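Local coordinates for protein alpha-Amylase (Thermotoga maritima, PDB 2B5D) that belongs to glycosyl hydrolase family 57, whose members build the catalytic domain around a parallel-stranded beta/alpha barrel and add a helical C-terminal region, at residues Pro40-Met43 with Met44-Glu47; Lys327-Gln330 with Ala331-Leu334; Trp357-Gly360 with Val361-Leu364; Lys365-Phe368 with Glu369-Glu373. All blocks are in the same frame, centred on the assembly; numbering follows the deposited sequence.

Contact 1. Residues Pro40-Met43 with Met44-Glu47; sequences PLLM and MFDE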
loop_
_atom_site.group_PDB
_atom_site.type_symbol
_atom_site.label_atom_id
_atom_site.label_comp_id
_atom_site.label_asym_id
_atom_site.label_seq_id
_atom_site.Cartn_x
_atom_site.Cartn_y
_atom_site.Cartn_z
ATOM N N PRO A 40 -10.224 -14.669 34.284
ATOM C CA PRO A 40 -11.361 -14.122 35.041
ATOM C C PRO A 40 -12.625 -15.015 35.031
ATOM O O PRO A 40 -13.379 -14.979 35.985
ATOM C CB PRO A 40 -11.655 -12.798 34.331
ATOM C CG PRO A 40 -10.373 -12.404 33.720
ATOM C CD PRO A 40 -9.739 -13.711 33.281
ATOM N N LEU A 41 -12.864 -15.787 33.968
ATOM C CA LEU A 41 -13.898 -16.841 34.016
ATOM C C LEU A 41 -13.573 -17.896 35.056
ATOM O O LEU A 41 -14.408 -18.260 35.870
ATOM C CB LEU A 41 -14.100 -17.511 32.652
ATOM C CG LEU A 41 -14.797 -16.729 31.537
ATOM C CD1 LEU A 41 -14.839 -17.576 30.267
ATOM C CD2 LEU A 41 -16.212 -16.279 31.938
ATOM N N LEU A 42 -12.346 -18.380 35.024
ATOM C CA LEU A 42 -11.853 -19.291 36.033
ATOM C C LEU A 42 -12.028 -18.724 37.443
ATOM O O LEU A 42 -12.535 -19.398 38.325
ATOM C CB LEU A 42 -10.384 -19.635 35.754
ATOM C CG LEU A 42 -10.040 -20.973 35.078
ATOM C CD1 LEU A 42 -11.228 -21.629 34.407
ATOM C CD2 LEU A 42 -8.896 -20.806 34.113
ATOM N N MET A 43 -11.612 -17.482 37.647
ATOM C CA MET A 43 -11.782 -16.832 38.935
ATOM C C MET A 43 -13.247 -16.781 39.356
ATOM O O MET A 43 -13.602 -17.091 40.491
ATOM C CB MET A 43 -11.153 -15.441 38.895
ATOM C CG MET A 43 -9.695 -15.466 39.356
ATOM S SD MET A 43 -8.618 -14.198 38.636
ATOM C CE MET A 43 -9.762 -12.847 38.330
ATOM N N MET A 44 -14.097 -16.408 38.417
ATOM C CA MET A 44 -15.521 -16.380 38.635
ATOM C C MET A 44 -16.147 -17.755 38.938
ATOM O O MET A 44 -17.085 -17.825 39.719
ATOM C CB MET A 44 -16.179 -15.709 37.434
ATOM C CG MET A 44 -17.641 -15.312 37.615
ATOM S SD MET A 44 -18.825 -16.571 37.058
ATOM C CE MET A 44 -19.094 -16.115 35.346
ATOM N N PHE A 45 -15.652 -18.840 38.337
ATOM C CA PHE A 45 -16.219 -20.178 38.591
ATOM C C PHE A 45 -15.858 -20.609 39.989
ATOM O O PHE A 45 -16.634 -21.265 40.666
ATOM C CB PHE A 45 -15.688 -21.255 37.624
ATOM C CG PHE A 45 -16.020 -21.017 36.173
ATOM C CD1 PHE A 45 -15.357 -21.723 35.193
ATOM C CD2 PHE A 45 -16.974 -20.080 35.787
ATOM C CE1 PHE A 45 -15.632 -21.504 33.861
ATOM C CE2 PHE A 45 -17.250 -19.866 34.461
ATOM C CZ PHE A 45 -16.574 -20.581 33.495
ATOM N N ASP A 46 -14.640 -20.258 40.387
ATOM C CA ASP A 46 -14.138 -20.531 41.710
ATOM C C ASP A 46 -14.935 -19.768 42.777
ATOM O O ASP A 46 -15.366 -20.371 43.772
ATOM C CB ASP A 46 -12.661 -20.170 41.761
ATOM C CG ASP A 46 -11.991 -20.614 43.052
ATOM O OD1 ASP A 46 -11.569 -19.715 43.819
ATOM O OD2 ASP A 46 -11.877 -21.843 43.299
ATOM N N GLU A 47 -15.156 -18.469 42.554
ATOM C CA GLU A 47 -15.785 -17.598 43.545
ATOM C C GLU A 47 -17.301 -17.815 43.704
ATOM O O GLU A 47 -17.809 -17.847 44.842
ATOM C CB GLU A 47 -15.464 -16.130 43.241
ATOM C CG GLU A 47 -16.093 -15.105 44.193
ATOM C CD GLU A 47 -15.298 -14.894 45.506
ATOM O OE1 GLU A 47 -15.928 -14.625 46.568
ATOM O OE2 GLU A 47 -14.043 -14.985 45.478
#

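Contact 2. Residues Lys327-Gln330 with Ala331-Leu334; sequences KESQ and ARRL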
loop_
_atom_site.group_PDB
_atom_site.type_symbol
_atom_site.label_atom_id
_atom_site.label_comp_id
_atom_site.label_asym_id
_atom_site.label_seq_id
_atom_site.Cartn_x
_atom_site.Cartn_y
_atom_site.Cartn_z
ATOM N N LYS A 327 -35.713 -11.971 31.227
ATOM C CA LYS A 327 -35.730 -13.433 30.964
ATOM C C LYS A 327 -36.866 -14.123 31.729
ATOM O O LYS A 327 -37.414 -15.157 31.281
ATOM C CB LYS A 327 -34.383 -14.091 31.325
ATOM C CG LYS A 327 -33.136 -13.594 30.537
ATOM C CD LYS A 327 -33.275 -13.782 29.040
ATOM C CE LYS A 327 -33.927 -12.577 28.396
ATOM N NZ LYS A 327 -34.161 -12.655 26.930
ATOM N N GLU A 328 -37.189 -13.568 32.904
ATOM C CA GLU A 328 -38.308 -14.041 33.723
ATOM C C GLU A 328 -39.598 -13.694 33.032
ATOM O O GLU A 328 -40.485 -14.509 32.841
ATOM C CB GLU A 328 -38.261 -13.362 35.070
ATOM C CG GLU A 328 -37.112 -13.876 35.931
ATOM C CD GLU A 328 -37.119 -13.298 37.318
ATOM O OE1 GLU A 328 -36.661 -13.999 38.260
ATOM O OE2 GLU A 328 -37.591 -12.151 37.472
ATOM N N SER A 329 -39.710 -12.459 32.637
ATOM C CA SER A 329 -40.860 -12.095 31.859
ATOM C C SER A 329 -41.008 -13.046 30.634
ATOM O O SER A 329 -42.068 -13.613 30.408
ATOM C CB SER A 329 -40.750 -10.637 31.472
ATOM O OG SER A 329 -41.789 -10.327 30.596
ATOM N N GLN A 330 -39.933 -13.268 29.879
ATOM C CA GLN A 330 -39.997 -14.113 28.649
ATOM C C GLN A 330 -40.339 -15.590 28.979
ATOM O O GLN A 330 -41.211 -16.169 28.356
ATOM C CB GLN A 330 -38.724 -13.937 27.805
ATOM C CG GLN A 330 -38.525 -14.978 26.645
ATOM C CD GLN A 330 -37.118 -14.948 26.085
ATOM O OE1 GLN A 330 -36.131 -15.060 26.823
ATOM N NE2 GLN A 330 -37.021 -14.807 24.787
ATOM N N ALA A 331 -39.724 -16.132 30.024
ATOM C CA ALA A 331 -40.051 -17.439 30.510
ATOM C C ALA A 331 -41.539 -17.636 30.832
ATOM O O ALA A 331 -42.164 -18.622 30.382
ATOM C CB ALA A 331 -39.184 -17.802 31.726
ATOM N N ARG A 332 -42.111 -16.702 31.609
ATOM C CA ARG A 332 -43.469 -16.849 32.090
ATOM C C ARG A 332 -44.425 -16.821 30.922
ATOM O O ARG A 332 -45.328 -17.662 30.840
ATOM C CB ARG A 332 -43.810 -15.752 33.113
ATOM C CG ARG A 332 -43.216 -15.971 34.527
ATOM C CD ARG A 332 -43.863 -14.975 35.520
ATOM N NE ARG A 332 -43.779 -13.614 34.968
ATOM C CZ ARG A 332 -42.867 -12.717 35.332
ATOM N NH1 ARG A 332 -41.976 -13.010 36.295
ATOM N NH2 ARG A 332 -42.864 -11.522 34.746
ATOM N N ARG A 333 -44.220 -15.874 30.015
ATOM C CA ARG A 333 -45.022 -15.763 28.814
ATOM C C ARG A 333 -44.969 -17.068 27.971
ATOM O O ARG A 333 -45.974 -17.482 27.382
ATOM C CB ARG A 333 -44.478 -14.593 28.003
ATOM C CG ARG A 333 -45.088 -14.402 26.628
ATOM C CD ARG A 333 -44.515 -13.170 25.941
ATOM N NE ARG A 333 -43.217 -13.373 25.284
ATOM C CZ ARG A 333 -42.065 -12.798 25.650
ATOM N NH1 ARG A 333 -42.006 -11.945 26.695
ATOM N NH2 ARG A 333 -40.965 -13.063 24.954
ATOM N N LEU A 334 -43.787 -17.686 27.906
ATOM C CA LEU A 334 -43.553 -18.867 27.084
ATOM C C LEU A 334 -44.154 -20.107 27.716
ATOM O O LEU A 334 -44.764 -20.876 27.022
ATOM C CB LEU A 334 -42.052 -19.093 26.851
ATOM C CG LEU A 334 -41.301 -18.754 25.548
ATOM C CD1 LEU A 334 -42.035 -17.907 24.548
ATOM C CD2 LEU A 334 -39.904 -18.191 25.888
HETATM O O HOH W 1 -39.547 -15.123 23.286
#

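Contact 3. Residues Trp357-Gly360 with Val361-Leu364; sequences WFEG and VFFL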
loop_
_atom_site.group_PDB
_atom_site.type_symbol
_atom_site.label_atom_id
_atom_site.label_comp_id
_atom_site.label_asym_id
_atom_site.label_seq_id
_atom_site.Cartn_x
_atom_site.Cartn_y
_atom_site.Cartn_z
ATOM N N TRP A 357 -15.863 -5.655 26.766
ATOM C CA TRP A 357 -16.561 -5.119 27.897
ATOM C C TRP A 357 -15.848 -5.592 29.145
ATOM O O TRP A 357 -15.956 -6.751 29.530
ATOM C CB TRP A 357 -17.979 -5.668 27.883
ATOM C CG TRP A 357 -18.927 -5.107 28.888
ATOM C CD1 TRP A 357 -18.882 -3.877 29.484
ATOM C CD2 TRP A 357 -20.114 -5.735 29.361
ATOM N NE1 TRP A 357 -19.951 -3.709 30.322
ATOM C CE2 TRP A 357 -20.730 -4.836 30.267
ATOM C CE3 TRP A 357 -20.721 -6.978 29.116
ATOM C CZ2 TRP A 357 -21.924 -5.142 30.924
ATOM C CZ3 TRP A 357 -21.899 -7.274 29.769
ATOM C CH2 TRP A 357 -22.487 -6.367 30.656
ATOM N N PHE A 358 -15.142 -4.679 29.791
ATOM C CA PHE A 358 -14.254 -5.008 30.916
ATOM C C PHE A 358 -15.006 -5.668 32.075
ATOM O O PHE A 358 -14.490 -6.564 32.733
ATOM C CB PHE A 358 -13.545 -3.709 31.369
ATOM C CG PHE A 358 -12.728 -3.839 32.626
ATOM C CD1 PHE A 358 -11.624 -4.676 32.682
ATOM C CD2 PHE A 358 -13.048 -3.084 33.747
ATOM C CE1 PHE A 358 -10.857 -4.768 33.839
ATOM C CE2 PHE A 358 -12.296 -3.166 34.909
ATOM C CZ PHE A 358 -11.195 -3.997 34.958
ATOM N N GLU A 359 -16.236 -5.213 32.291
ATOM C CA GLU A 359 -17.060 -5.601 33.427
ATOM C C GLU A 359 -17.929 -6.814 33.113
ATOM O O GLU A 359 -18.717 -7.238 33.951
ATOM C CB GLU A 359 -17.958 -4.416 33.831
ATOM C CG GLU A 359 -17.191 -3.133 34.232
ATOM C CD GLU A 359 -16.809 -2.223 33.058
ATOM O OE1 GLU A 359 -16.838 -2.682 31.902
ATOM O OE2 GLU A 359 -16.490 -1.034 33.286
ATOM N N GLY A 360 -17.797 -7.350 31.899
ATOM C CA GLY A 360 -18.590 -8.485 31.433
ATOM C C GLY A 360 -18.616 -9.716 32.327
ATOM O O GLY A 360 -19.654 -10.339 32.490
ATOM N N VAL A 361 -17.488 -10.115 32.897
ATOM C CA VAL A 361 -17.556 -11.344 33.687
ATOM C C VAL A 361 -18.262 -11.085 35.034
ATOM O O VAL A 361 -18.965 -11.963 35.538
ATOM C CB VAL A 361 -16.192 -12.127 33.809
ATOM C CG1 VAL A 361 -15.444 -12.157 32.452
ATOM C CG2 VAL A 361 -15.331 -11.537 34.876
ATOM N N PHE A 362 -18.086 -9.867 35.559
ATOM C CA PHE A 362 -18.788 -9.369 36.736
ATOM C C PHE A 362 -20.276 -9.437 36.501
ATOM O O PHE A 362 -21.008 -9.883 37.375
ATOM C CB PHE A 362 -18.435 -7.892 37.065
ATOM C CG PHE A 362 -16.954 -7.610 37.291
ATOM C CD1 PHE A 362 -16.361 -6.469 36.734
ATOM C CD2 PHE A 362 -16.160 -8.440 38.093
ATOM C CE1 PHE A 362 -14.989 -6.166 36.949
ATOM C CE2 PHE A 362 -14.797 -8.149 38.307
ATOM C CZ PHE A 362 -14.214 -7.009 37.736
ATOM N N PHE A 363 -20.721 -8.935 35.348
ATOM C CA PHE A 363 -22.106 -9.101 34.885
ATOM C C PHE A 363 -22.550 -10.589 34.840
ATOM O O PHE A 363 -23.604 -10.961 35.376
ATOM C CB PHE A 363 -22.318 -8.427 33.525
ATOM C CG PHE A 363 -23.690 -8.682 32.938
ATOM C CD1 PHE A 363 -24.717 -7.744 33.084
ATOM C CD2 PHE A 363 -23.963 -9.878 32.235
ATOM C CE1 PHE A 363 -26.005 -7.988 32.563
ATOM C CE2 PHE A 363 -25.222 -10.123 31.704
ATOM C CZ PHE A 363 -26.256 -9.187 31.881
ATOM N N LEU A 364 -21.733 -11.431 34.211
ATOM C CA LEU A 364 -22.027 -12.836 34.157
ATOM C C LEU A 364 -22.235 -13.459 35.525
ATOM O O LEU A 364 -23.124 -14.320 35.709
ATOM C CB LEU A 364 -20.964 -13.604 33.365
ATOM C CG LEU A 364 -21.560 -14.163 32.074
ATOM C CD1 LEU A 364 -22.591 -15.212 32.434
ATOM C CD2 LEU A 364 -22.236 -13.094 31.171
HETATM O O HOH W 2 -15.392 -8.545 34.165
#

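Contact 4. Residues Lys365-Phe368 with Glu369-Glu373; sequences KRFF and ELVNE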
loop_
_atom_site.group_PDB
_atom_site.type_symbol
_atom_site.label_atom_id
_atom_site.label_comp_id
_atom_site.label_asym_id
_atom_site.label_seq_id
_atom_site.Cartn_x
_atom_site.Cartn_y
_atom_site.Cartn_z
ATOM N N LYS A 365 -21.426 -13.013 36.482
ATOM C CA LYS A 365 -21.455 -13.596 37.816
ATOM C C LYS A 365 -22.714 -13.145 38.559
ATOM O O LYS A 365 -23.358 -13.929 39.243
ATOM C CB LYS A 365 -20.210 -13.203 38.606
ATOM C CG LYS A 365 -20.100 -13.903 39.964
ATOM C CD LYS A 365 -19.362 -13.004 40.930
ATOM C CE LYS A 365 -18.973 -13.755 42.184
ATOM N NZ LYS A 365 -18.313 -12.800 43.104
ATOM N N ARG A 366 -23.066 -11.882 38.400
ATOM C CA ARG A 366 -24.226 -11.357 39.063
ATOM C C ARG A 366 -25.487 -11.926 38.463
ATOM O O ARG A 366 -26.434 -12.186 39.192
ATOM C CB ARG A 366 -24.224 -9.814 39.086
ATOM C CG ARG A 366 -23.237 -9.268 40.135
ATOM C CD ARG A 366 -23.470 -9.849 41.581
ATOM N NE ARG A 366 -24.760 -9.386 42.110
ATOM C CZ ARG A 366 -25.672 -10.157 42.688
ATOM N NH1 ARG A 366 -26.808 -9.618 43.110
ATOM N NH2 ARG A 366 -25.448 -11.460 42.863
ATOM N N PHE A 367 -25.489 -12.123 37.144
ATOM C CA PHE A 367 -26.651 -12.688 36.467
ATOM C C PHE A 367 -26.851 -14.127 36.888
ATOM O O PHE A 367 -27.973 -14.540 37.090
ATOM C CB PHE A 367 -26.535 -12.569 34.955
ATOM C CG PHE A 367 -27.693 -13.151 34.209
ATOM C CD1 PHE A 367 -28.894 -12.465 34.133
ATOM C CD2 PHE A 367 -27.568 -14.378 33.540
ATOM C CE1 PHE A 367 -29.996 -12.997 33.414
ATOM C CE2 PHE A 367 -28.647 -14.921 32.818
ATOM C CZ PHE A 367 -29.875 -14.234 32.759
ATOM N N PHE A 368 -25.769 -14.883 37.044
ATOM C CA PHE A 368 -25.895 -16.261 37.502
ATOM C C PHE A 368 -26.485 -16.312 38.900
ATOM O O PHE A 368 -27.424 -17.076 39.144
ATOM C CB PHE A 368 -24.564 -17.014 37.457
ATOM C CG PHE A 368 -24.114 -17.386 36.068
ATOM C CD1 PHE A 368 -24.974 -17.257 34.971
ATOM C CD2 PHE A 368 -22.841 -17.906 35.860
ATOM C CE1 PHE A 368 -24.566 -17.619 33.707
ATOM C CE2 PHE A 368 -22.424 -18.285 34.588
ATOM C CZ PHE A 368 -23.285 -18.143 33.514
ATOM N N GLU A 369 -25.960 -15.484 39.798
ATOM C CA GLU A 369 -26.414 -15.480 41.191
ATOM C C GLU A 369 -27.884 -15.096 41.297
ATOM O O GLU A 369 -28.625 -15.664 42.093
ATOM C CB GLU A 369 -25.523 -14.588 42.073
ATOM C CG GLU A 369 -24.105 -15.124 42.221
ATOM C CD GLU A 369 -23.140 -14.182 42.948
ATOM O OE1 GLU A 369 -23.326 -12.925 42.936
ATOM O OE2 GLU A 369 -22.177 -14.722 43.550
ATOM N N LEU A 370 -28.297 -14.144 40.468
ATOM C CA LEU A 370 -29.686 -13.721 40.384
ATOM C C LEU A 370 -30.581 -14.817 39.842
ATOM O O LEU A 370 -31.665 -15.050 40.391
ATOM C CB LEU A 370 -29.790 -12.484 39.513
ATOM C CG LEU A 370 -29.912 -11.085 40.136
ATOM C CD1 LEU A 370 -29.574 -11.005 41.631
ATOM C CD2 LEU A 370 -29.076 -10.137 39.326
ATOM N N VAL A 371 -30.145 -15.495 38.765
ATOM C CA VAL A 371 -30.918 -16.616 38.211
ATOM C C VAL A 371 -31.019 -17.726 39.233
ATOM O O VAL A 371 -32.079 -18.311 39.399
ATOM C CB VAL A 371 -30.376 -17.143 36.849
ATOM C CG1 VAL A 371 -30.959 -18.500 36.525
ATOM C CG2 VAL A 371 -30.727 -16.185 35.721
ATOM N N ASN A 372 -29.928 -17.987 39.932
ATOM C CA ASN A 372 -29.931 -18.945 41.014
ATOM C C ASN A 372 -31.036 -18.654 42.075
ATOM O O ASN A 372 -31.730 -19.566 42.503
ATOM C CB ASN A 372 -28.554 -19.001 41.681
ATOM C CG ASN A 372 -27.537 -19.864 40.921
ATOM O OD1 ASN A 372 -26.315 -19.697 41.109
ATOM N ND2 ASN A 372 -28.014 -20.779 40.078
ATOM N N GLU A 373 -31.195 -17.393 42.480
ATOM C CA GLU A 373 -32.252 -17.011 43.411
ATOM C C GLU A 373 -33.632 -16.995 42.807
ATOM O O GLU A 373 -34.596 -17.311 43.502
ATOM C CB GLU A 373 -31.975 -15.660 44.090
ATOM C CG GLU A 373 -30.800 -15.705 45.084
ATOM C CD GLU A 373 -30.650 -17.081 45.756
ATOM O OE1 GLU A 373 -31.568 -17.496 46.517
ATOM O OE2 GLU A 373 -29.614 -17.754 45.503
#

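Contact 1. Residues Pro40-Met43 with Met44-Glu47
The phenyl ring of F45 carries the backbone oxygen of L41 over one face, 3.1 Å above its plane and displaced toward the rim, where F45 CD2 comes within 3.1 Å of L41 O. CD1 of L42 reaches the same ring obliquely, 4.2 Å from F45 CD1, and CB of L41 packs 4.0 Å from F45 CZ. The ring is laid back along the preceding turn because its CG stands beside the backbone N (chi1 -62°), which sets it over a carbonyl already engaged by the N-H of F45 (F45 N to L41 O 2.8 Å). F51 stacks on this ring and Y131 meets it edge-to-face, so the phenyl group is held among aromatic neighbours.

One residue earlier, M44 turns its CG away from the backbone N (chi1 -167°) and folds its thioether so that CE approaches L41 CD2 at 4.5 Å; the same CE also packs on L364. Backbone i to i+4 bonds run from the pair M44 N to P40 O (2.9 Å) through to the pair E47 N to M43 O. What results is the last two turns of helix 27-47, an amphipathic alpha helix whose apolar side chains pack on helices 97-119, 125-134 and 360-373 in the family 57 domain.

Contact 2. Residues Lys327-Gln330 with Ala331-Leu334
Successive i to i+4 bonds, A331 N to K327 O at 2.8 Å and R332 N, R333 N and L334 N to the three carbonyls that follow, make residues 327-334 two regular turns inside helix 309-338. Q330 takes part in most of the side-chain contacts. Its CG is turned away from the backbone N (chi1 168°), which places CG 3.6 Å from L334 CD2, the two side chains side by side and pointing the same way; the extended chain beyond carries the amide out to K327 NZ and a water. The guanidinium of R333 folds back at chi3 over the root of the same glutamine, NH2 standing 3.5 Å from Q330 CG, with the amide and guanidinium planes 46° apart. The water accepts from Q330 NE2 at 3.0 Å and, weakly, from R333 NH2.

The amide is gripped at both ends. K327 NZ donates to Q330 OE1 at 3.1 Å from above the carbonyl plane, while NE2 also donates to D238. R332 lies back along the helix with E328 O 3.9 Å above the centre of its guanidinium; its NH1 is 4.6 Å from E328 OE2, but the salt bridge it forms is with D376, and E328 bonds S374. The implication is that E328 and R332 work mainly outward, D376 probably balancing the arginine's charge, whereas K327 from the preceding turn and D238 from outside the helix hold the amide's rotation between them.

Contact 3. Residues Trp357-Gly360 with Val361-Leu364
This is a local contact at the N-terminal end of helix 360-373, in which a type I beta turn from W357 to G360 hands the chain into the helix in a largely buried part of the fold. The turn is closed by G360 N to W357 O at 3.1 Å, and the first helical bonds follow at once: F363 N to E359 O at 3.0 Å, nearly straight (169° at the hydrogen), and L364 N to G360 O.

The side-chain meeting that spans the turn is W357 with F363. The indole has its CG turned away from the backbone N (chi1 -173°), which swings its six-membered ring forward along the helix; CH2 then touches both CB and CG of F363, each at 3.5 Å. The ring planes are inclined at 47° with centroids 5.2 Å apart, so the pair crosses obliquely. G360 O sits at the edge of the F363 ring, near its plane, and G360 N lies over one face of the indole. F362 goes the other way: its CG stands beside the backbone N, and CD1 leans back on E359, 3.5 Å from E359 CA and 3.9 Å from E359 CB. A water links the turn to the helix by donating to F358 O at 2.6 Å and accepting from V361 N, thereby serving an N-H of the first turn.

Beyond the two segments, R259 meets F358 by cation-pi and bonds the carboxylate of E359 through its backbone N. F363 leans on H319 and F323 of helix 309-338, whereas V361 and L364 pack on P40 and M44 of helix 27-47, leaving this helix start wedged between those two helices.

Contact 4. Residues Lys365-Phe368 with Glu369-Glu373
R366 overlaps E369 and L370 together, one turn further along the helix. Its chain, bent at both chi2 and chi3, curls back so that NH2 donates to E369 OE1 at 2.6 Å in a salt bridge. That bond is somewhat bent, 146° at the hydrogen, and it uses the anti side of the carboxylate, whose plane is turned 60° from the guanidinium. Meanwhile NH1 rests 3.4 Å from L370 CD1 and forms a salt bridge with E317, so two acids, E369 and E317 on different helices, fix the position of the guanidinium and probably balance its charge.

From its other flank E369 is approached by K365, whose extended chain passes CE 3.6 Å from E369 OE2; NZ, at 4.3 Å from the same oxygen, stays beyond a salt bridge but probably adds to the favourable field.

On the buried side F367 and V371 form a CH-pi contact. V371 CG2 stands over one face of the phenyl ring, 3.9 Å from its centroid, and is closest to F367 CZ at 3.6 Å. F367 can present that face because its CG points away from the backbone N (chi1 179°). L377 and L379 of strand 377-379 touch V371, and F323 meets F367. An i to i+3 salt bridge on one flank and i to i+4 apolar packing on another fit an amphipathic alpha helix, here helix 360-373 lying against strand 377-379 of the central sheet.

How the contacts relate
Read from the N terminus, contact 1 ends helix 27-47, contact 2 lies within helix 309-338, contact 3 leads from a beta turn into helix 360-373, and contact 4 continues that helix. Each is local; they run in series, and none closes a long loop or crosses another. Ties between them are made through space. Contact 1 packs on both later ones, M44 CE lying 3.7 Å from L364 CB in contact 3 and M44 CG 3.5 Å from K365 CB in contact 4. Contact 2 reaches only contact 4, through K327 CG and F367 CZ at 4.0 Å. At these contacts helix 360-373 touches both other helices; contacts 1 and 2 themselves stay about 15 Å apart at their nearest atoms.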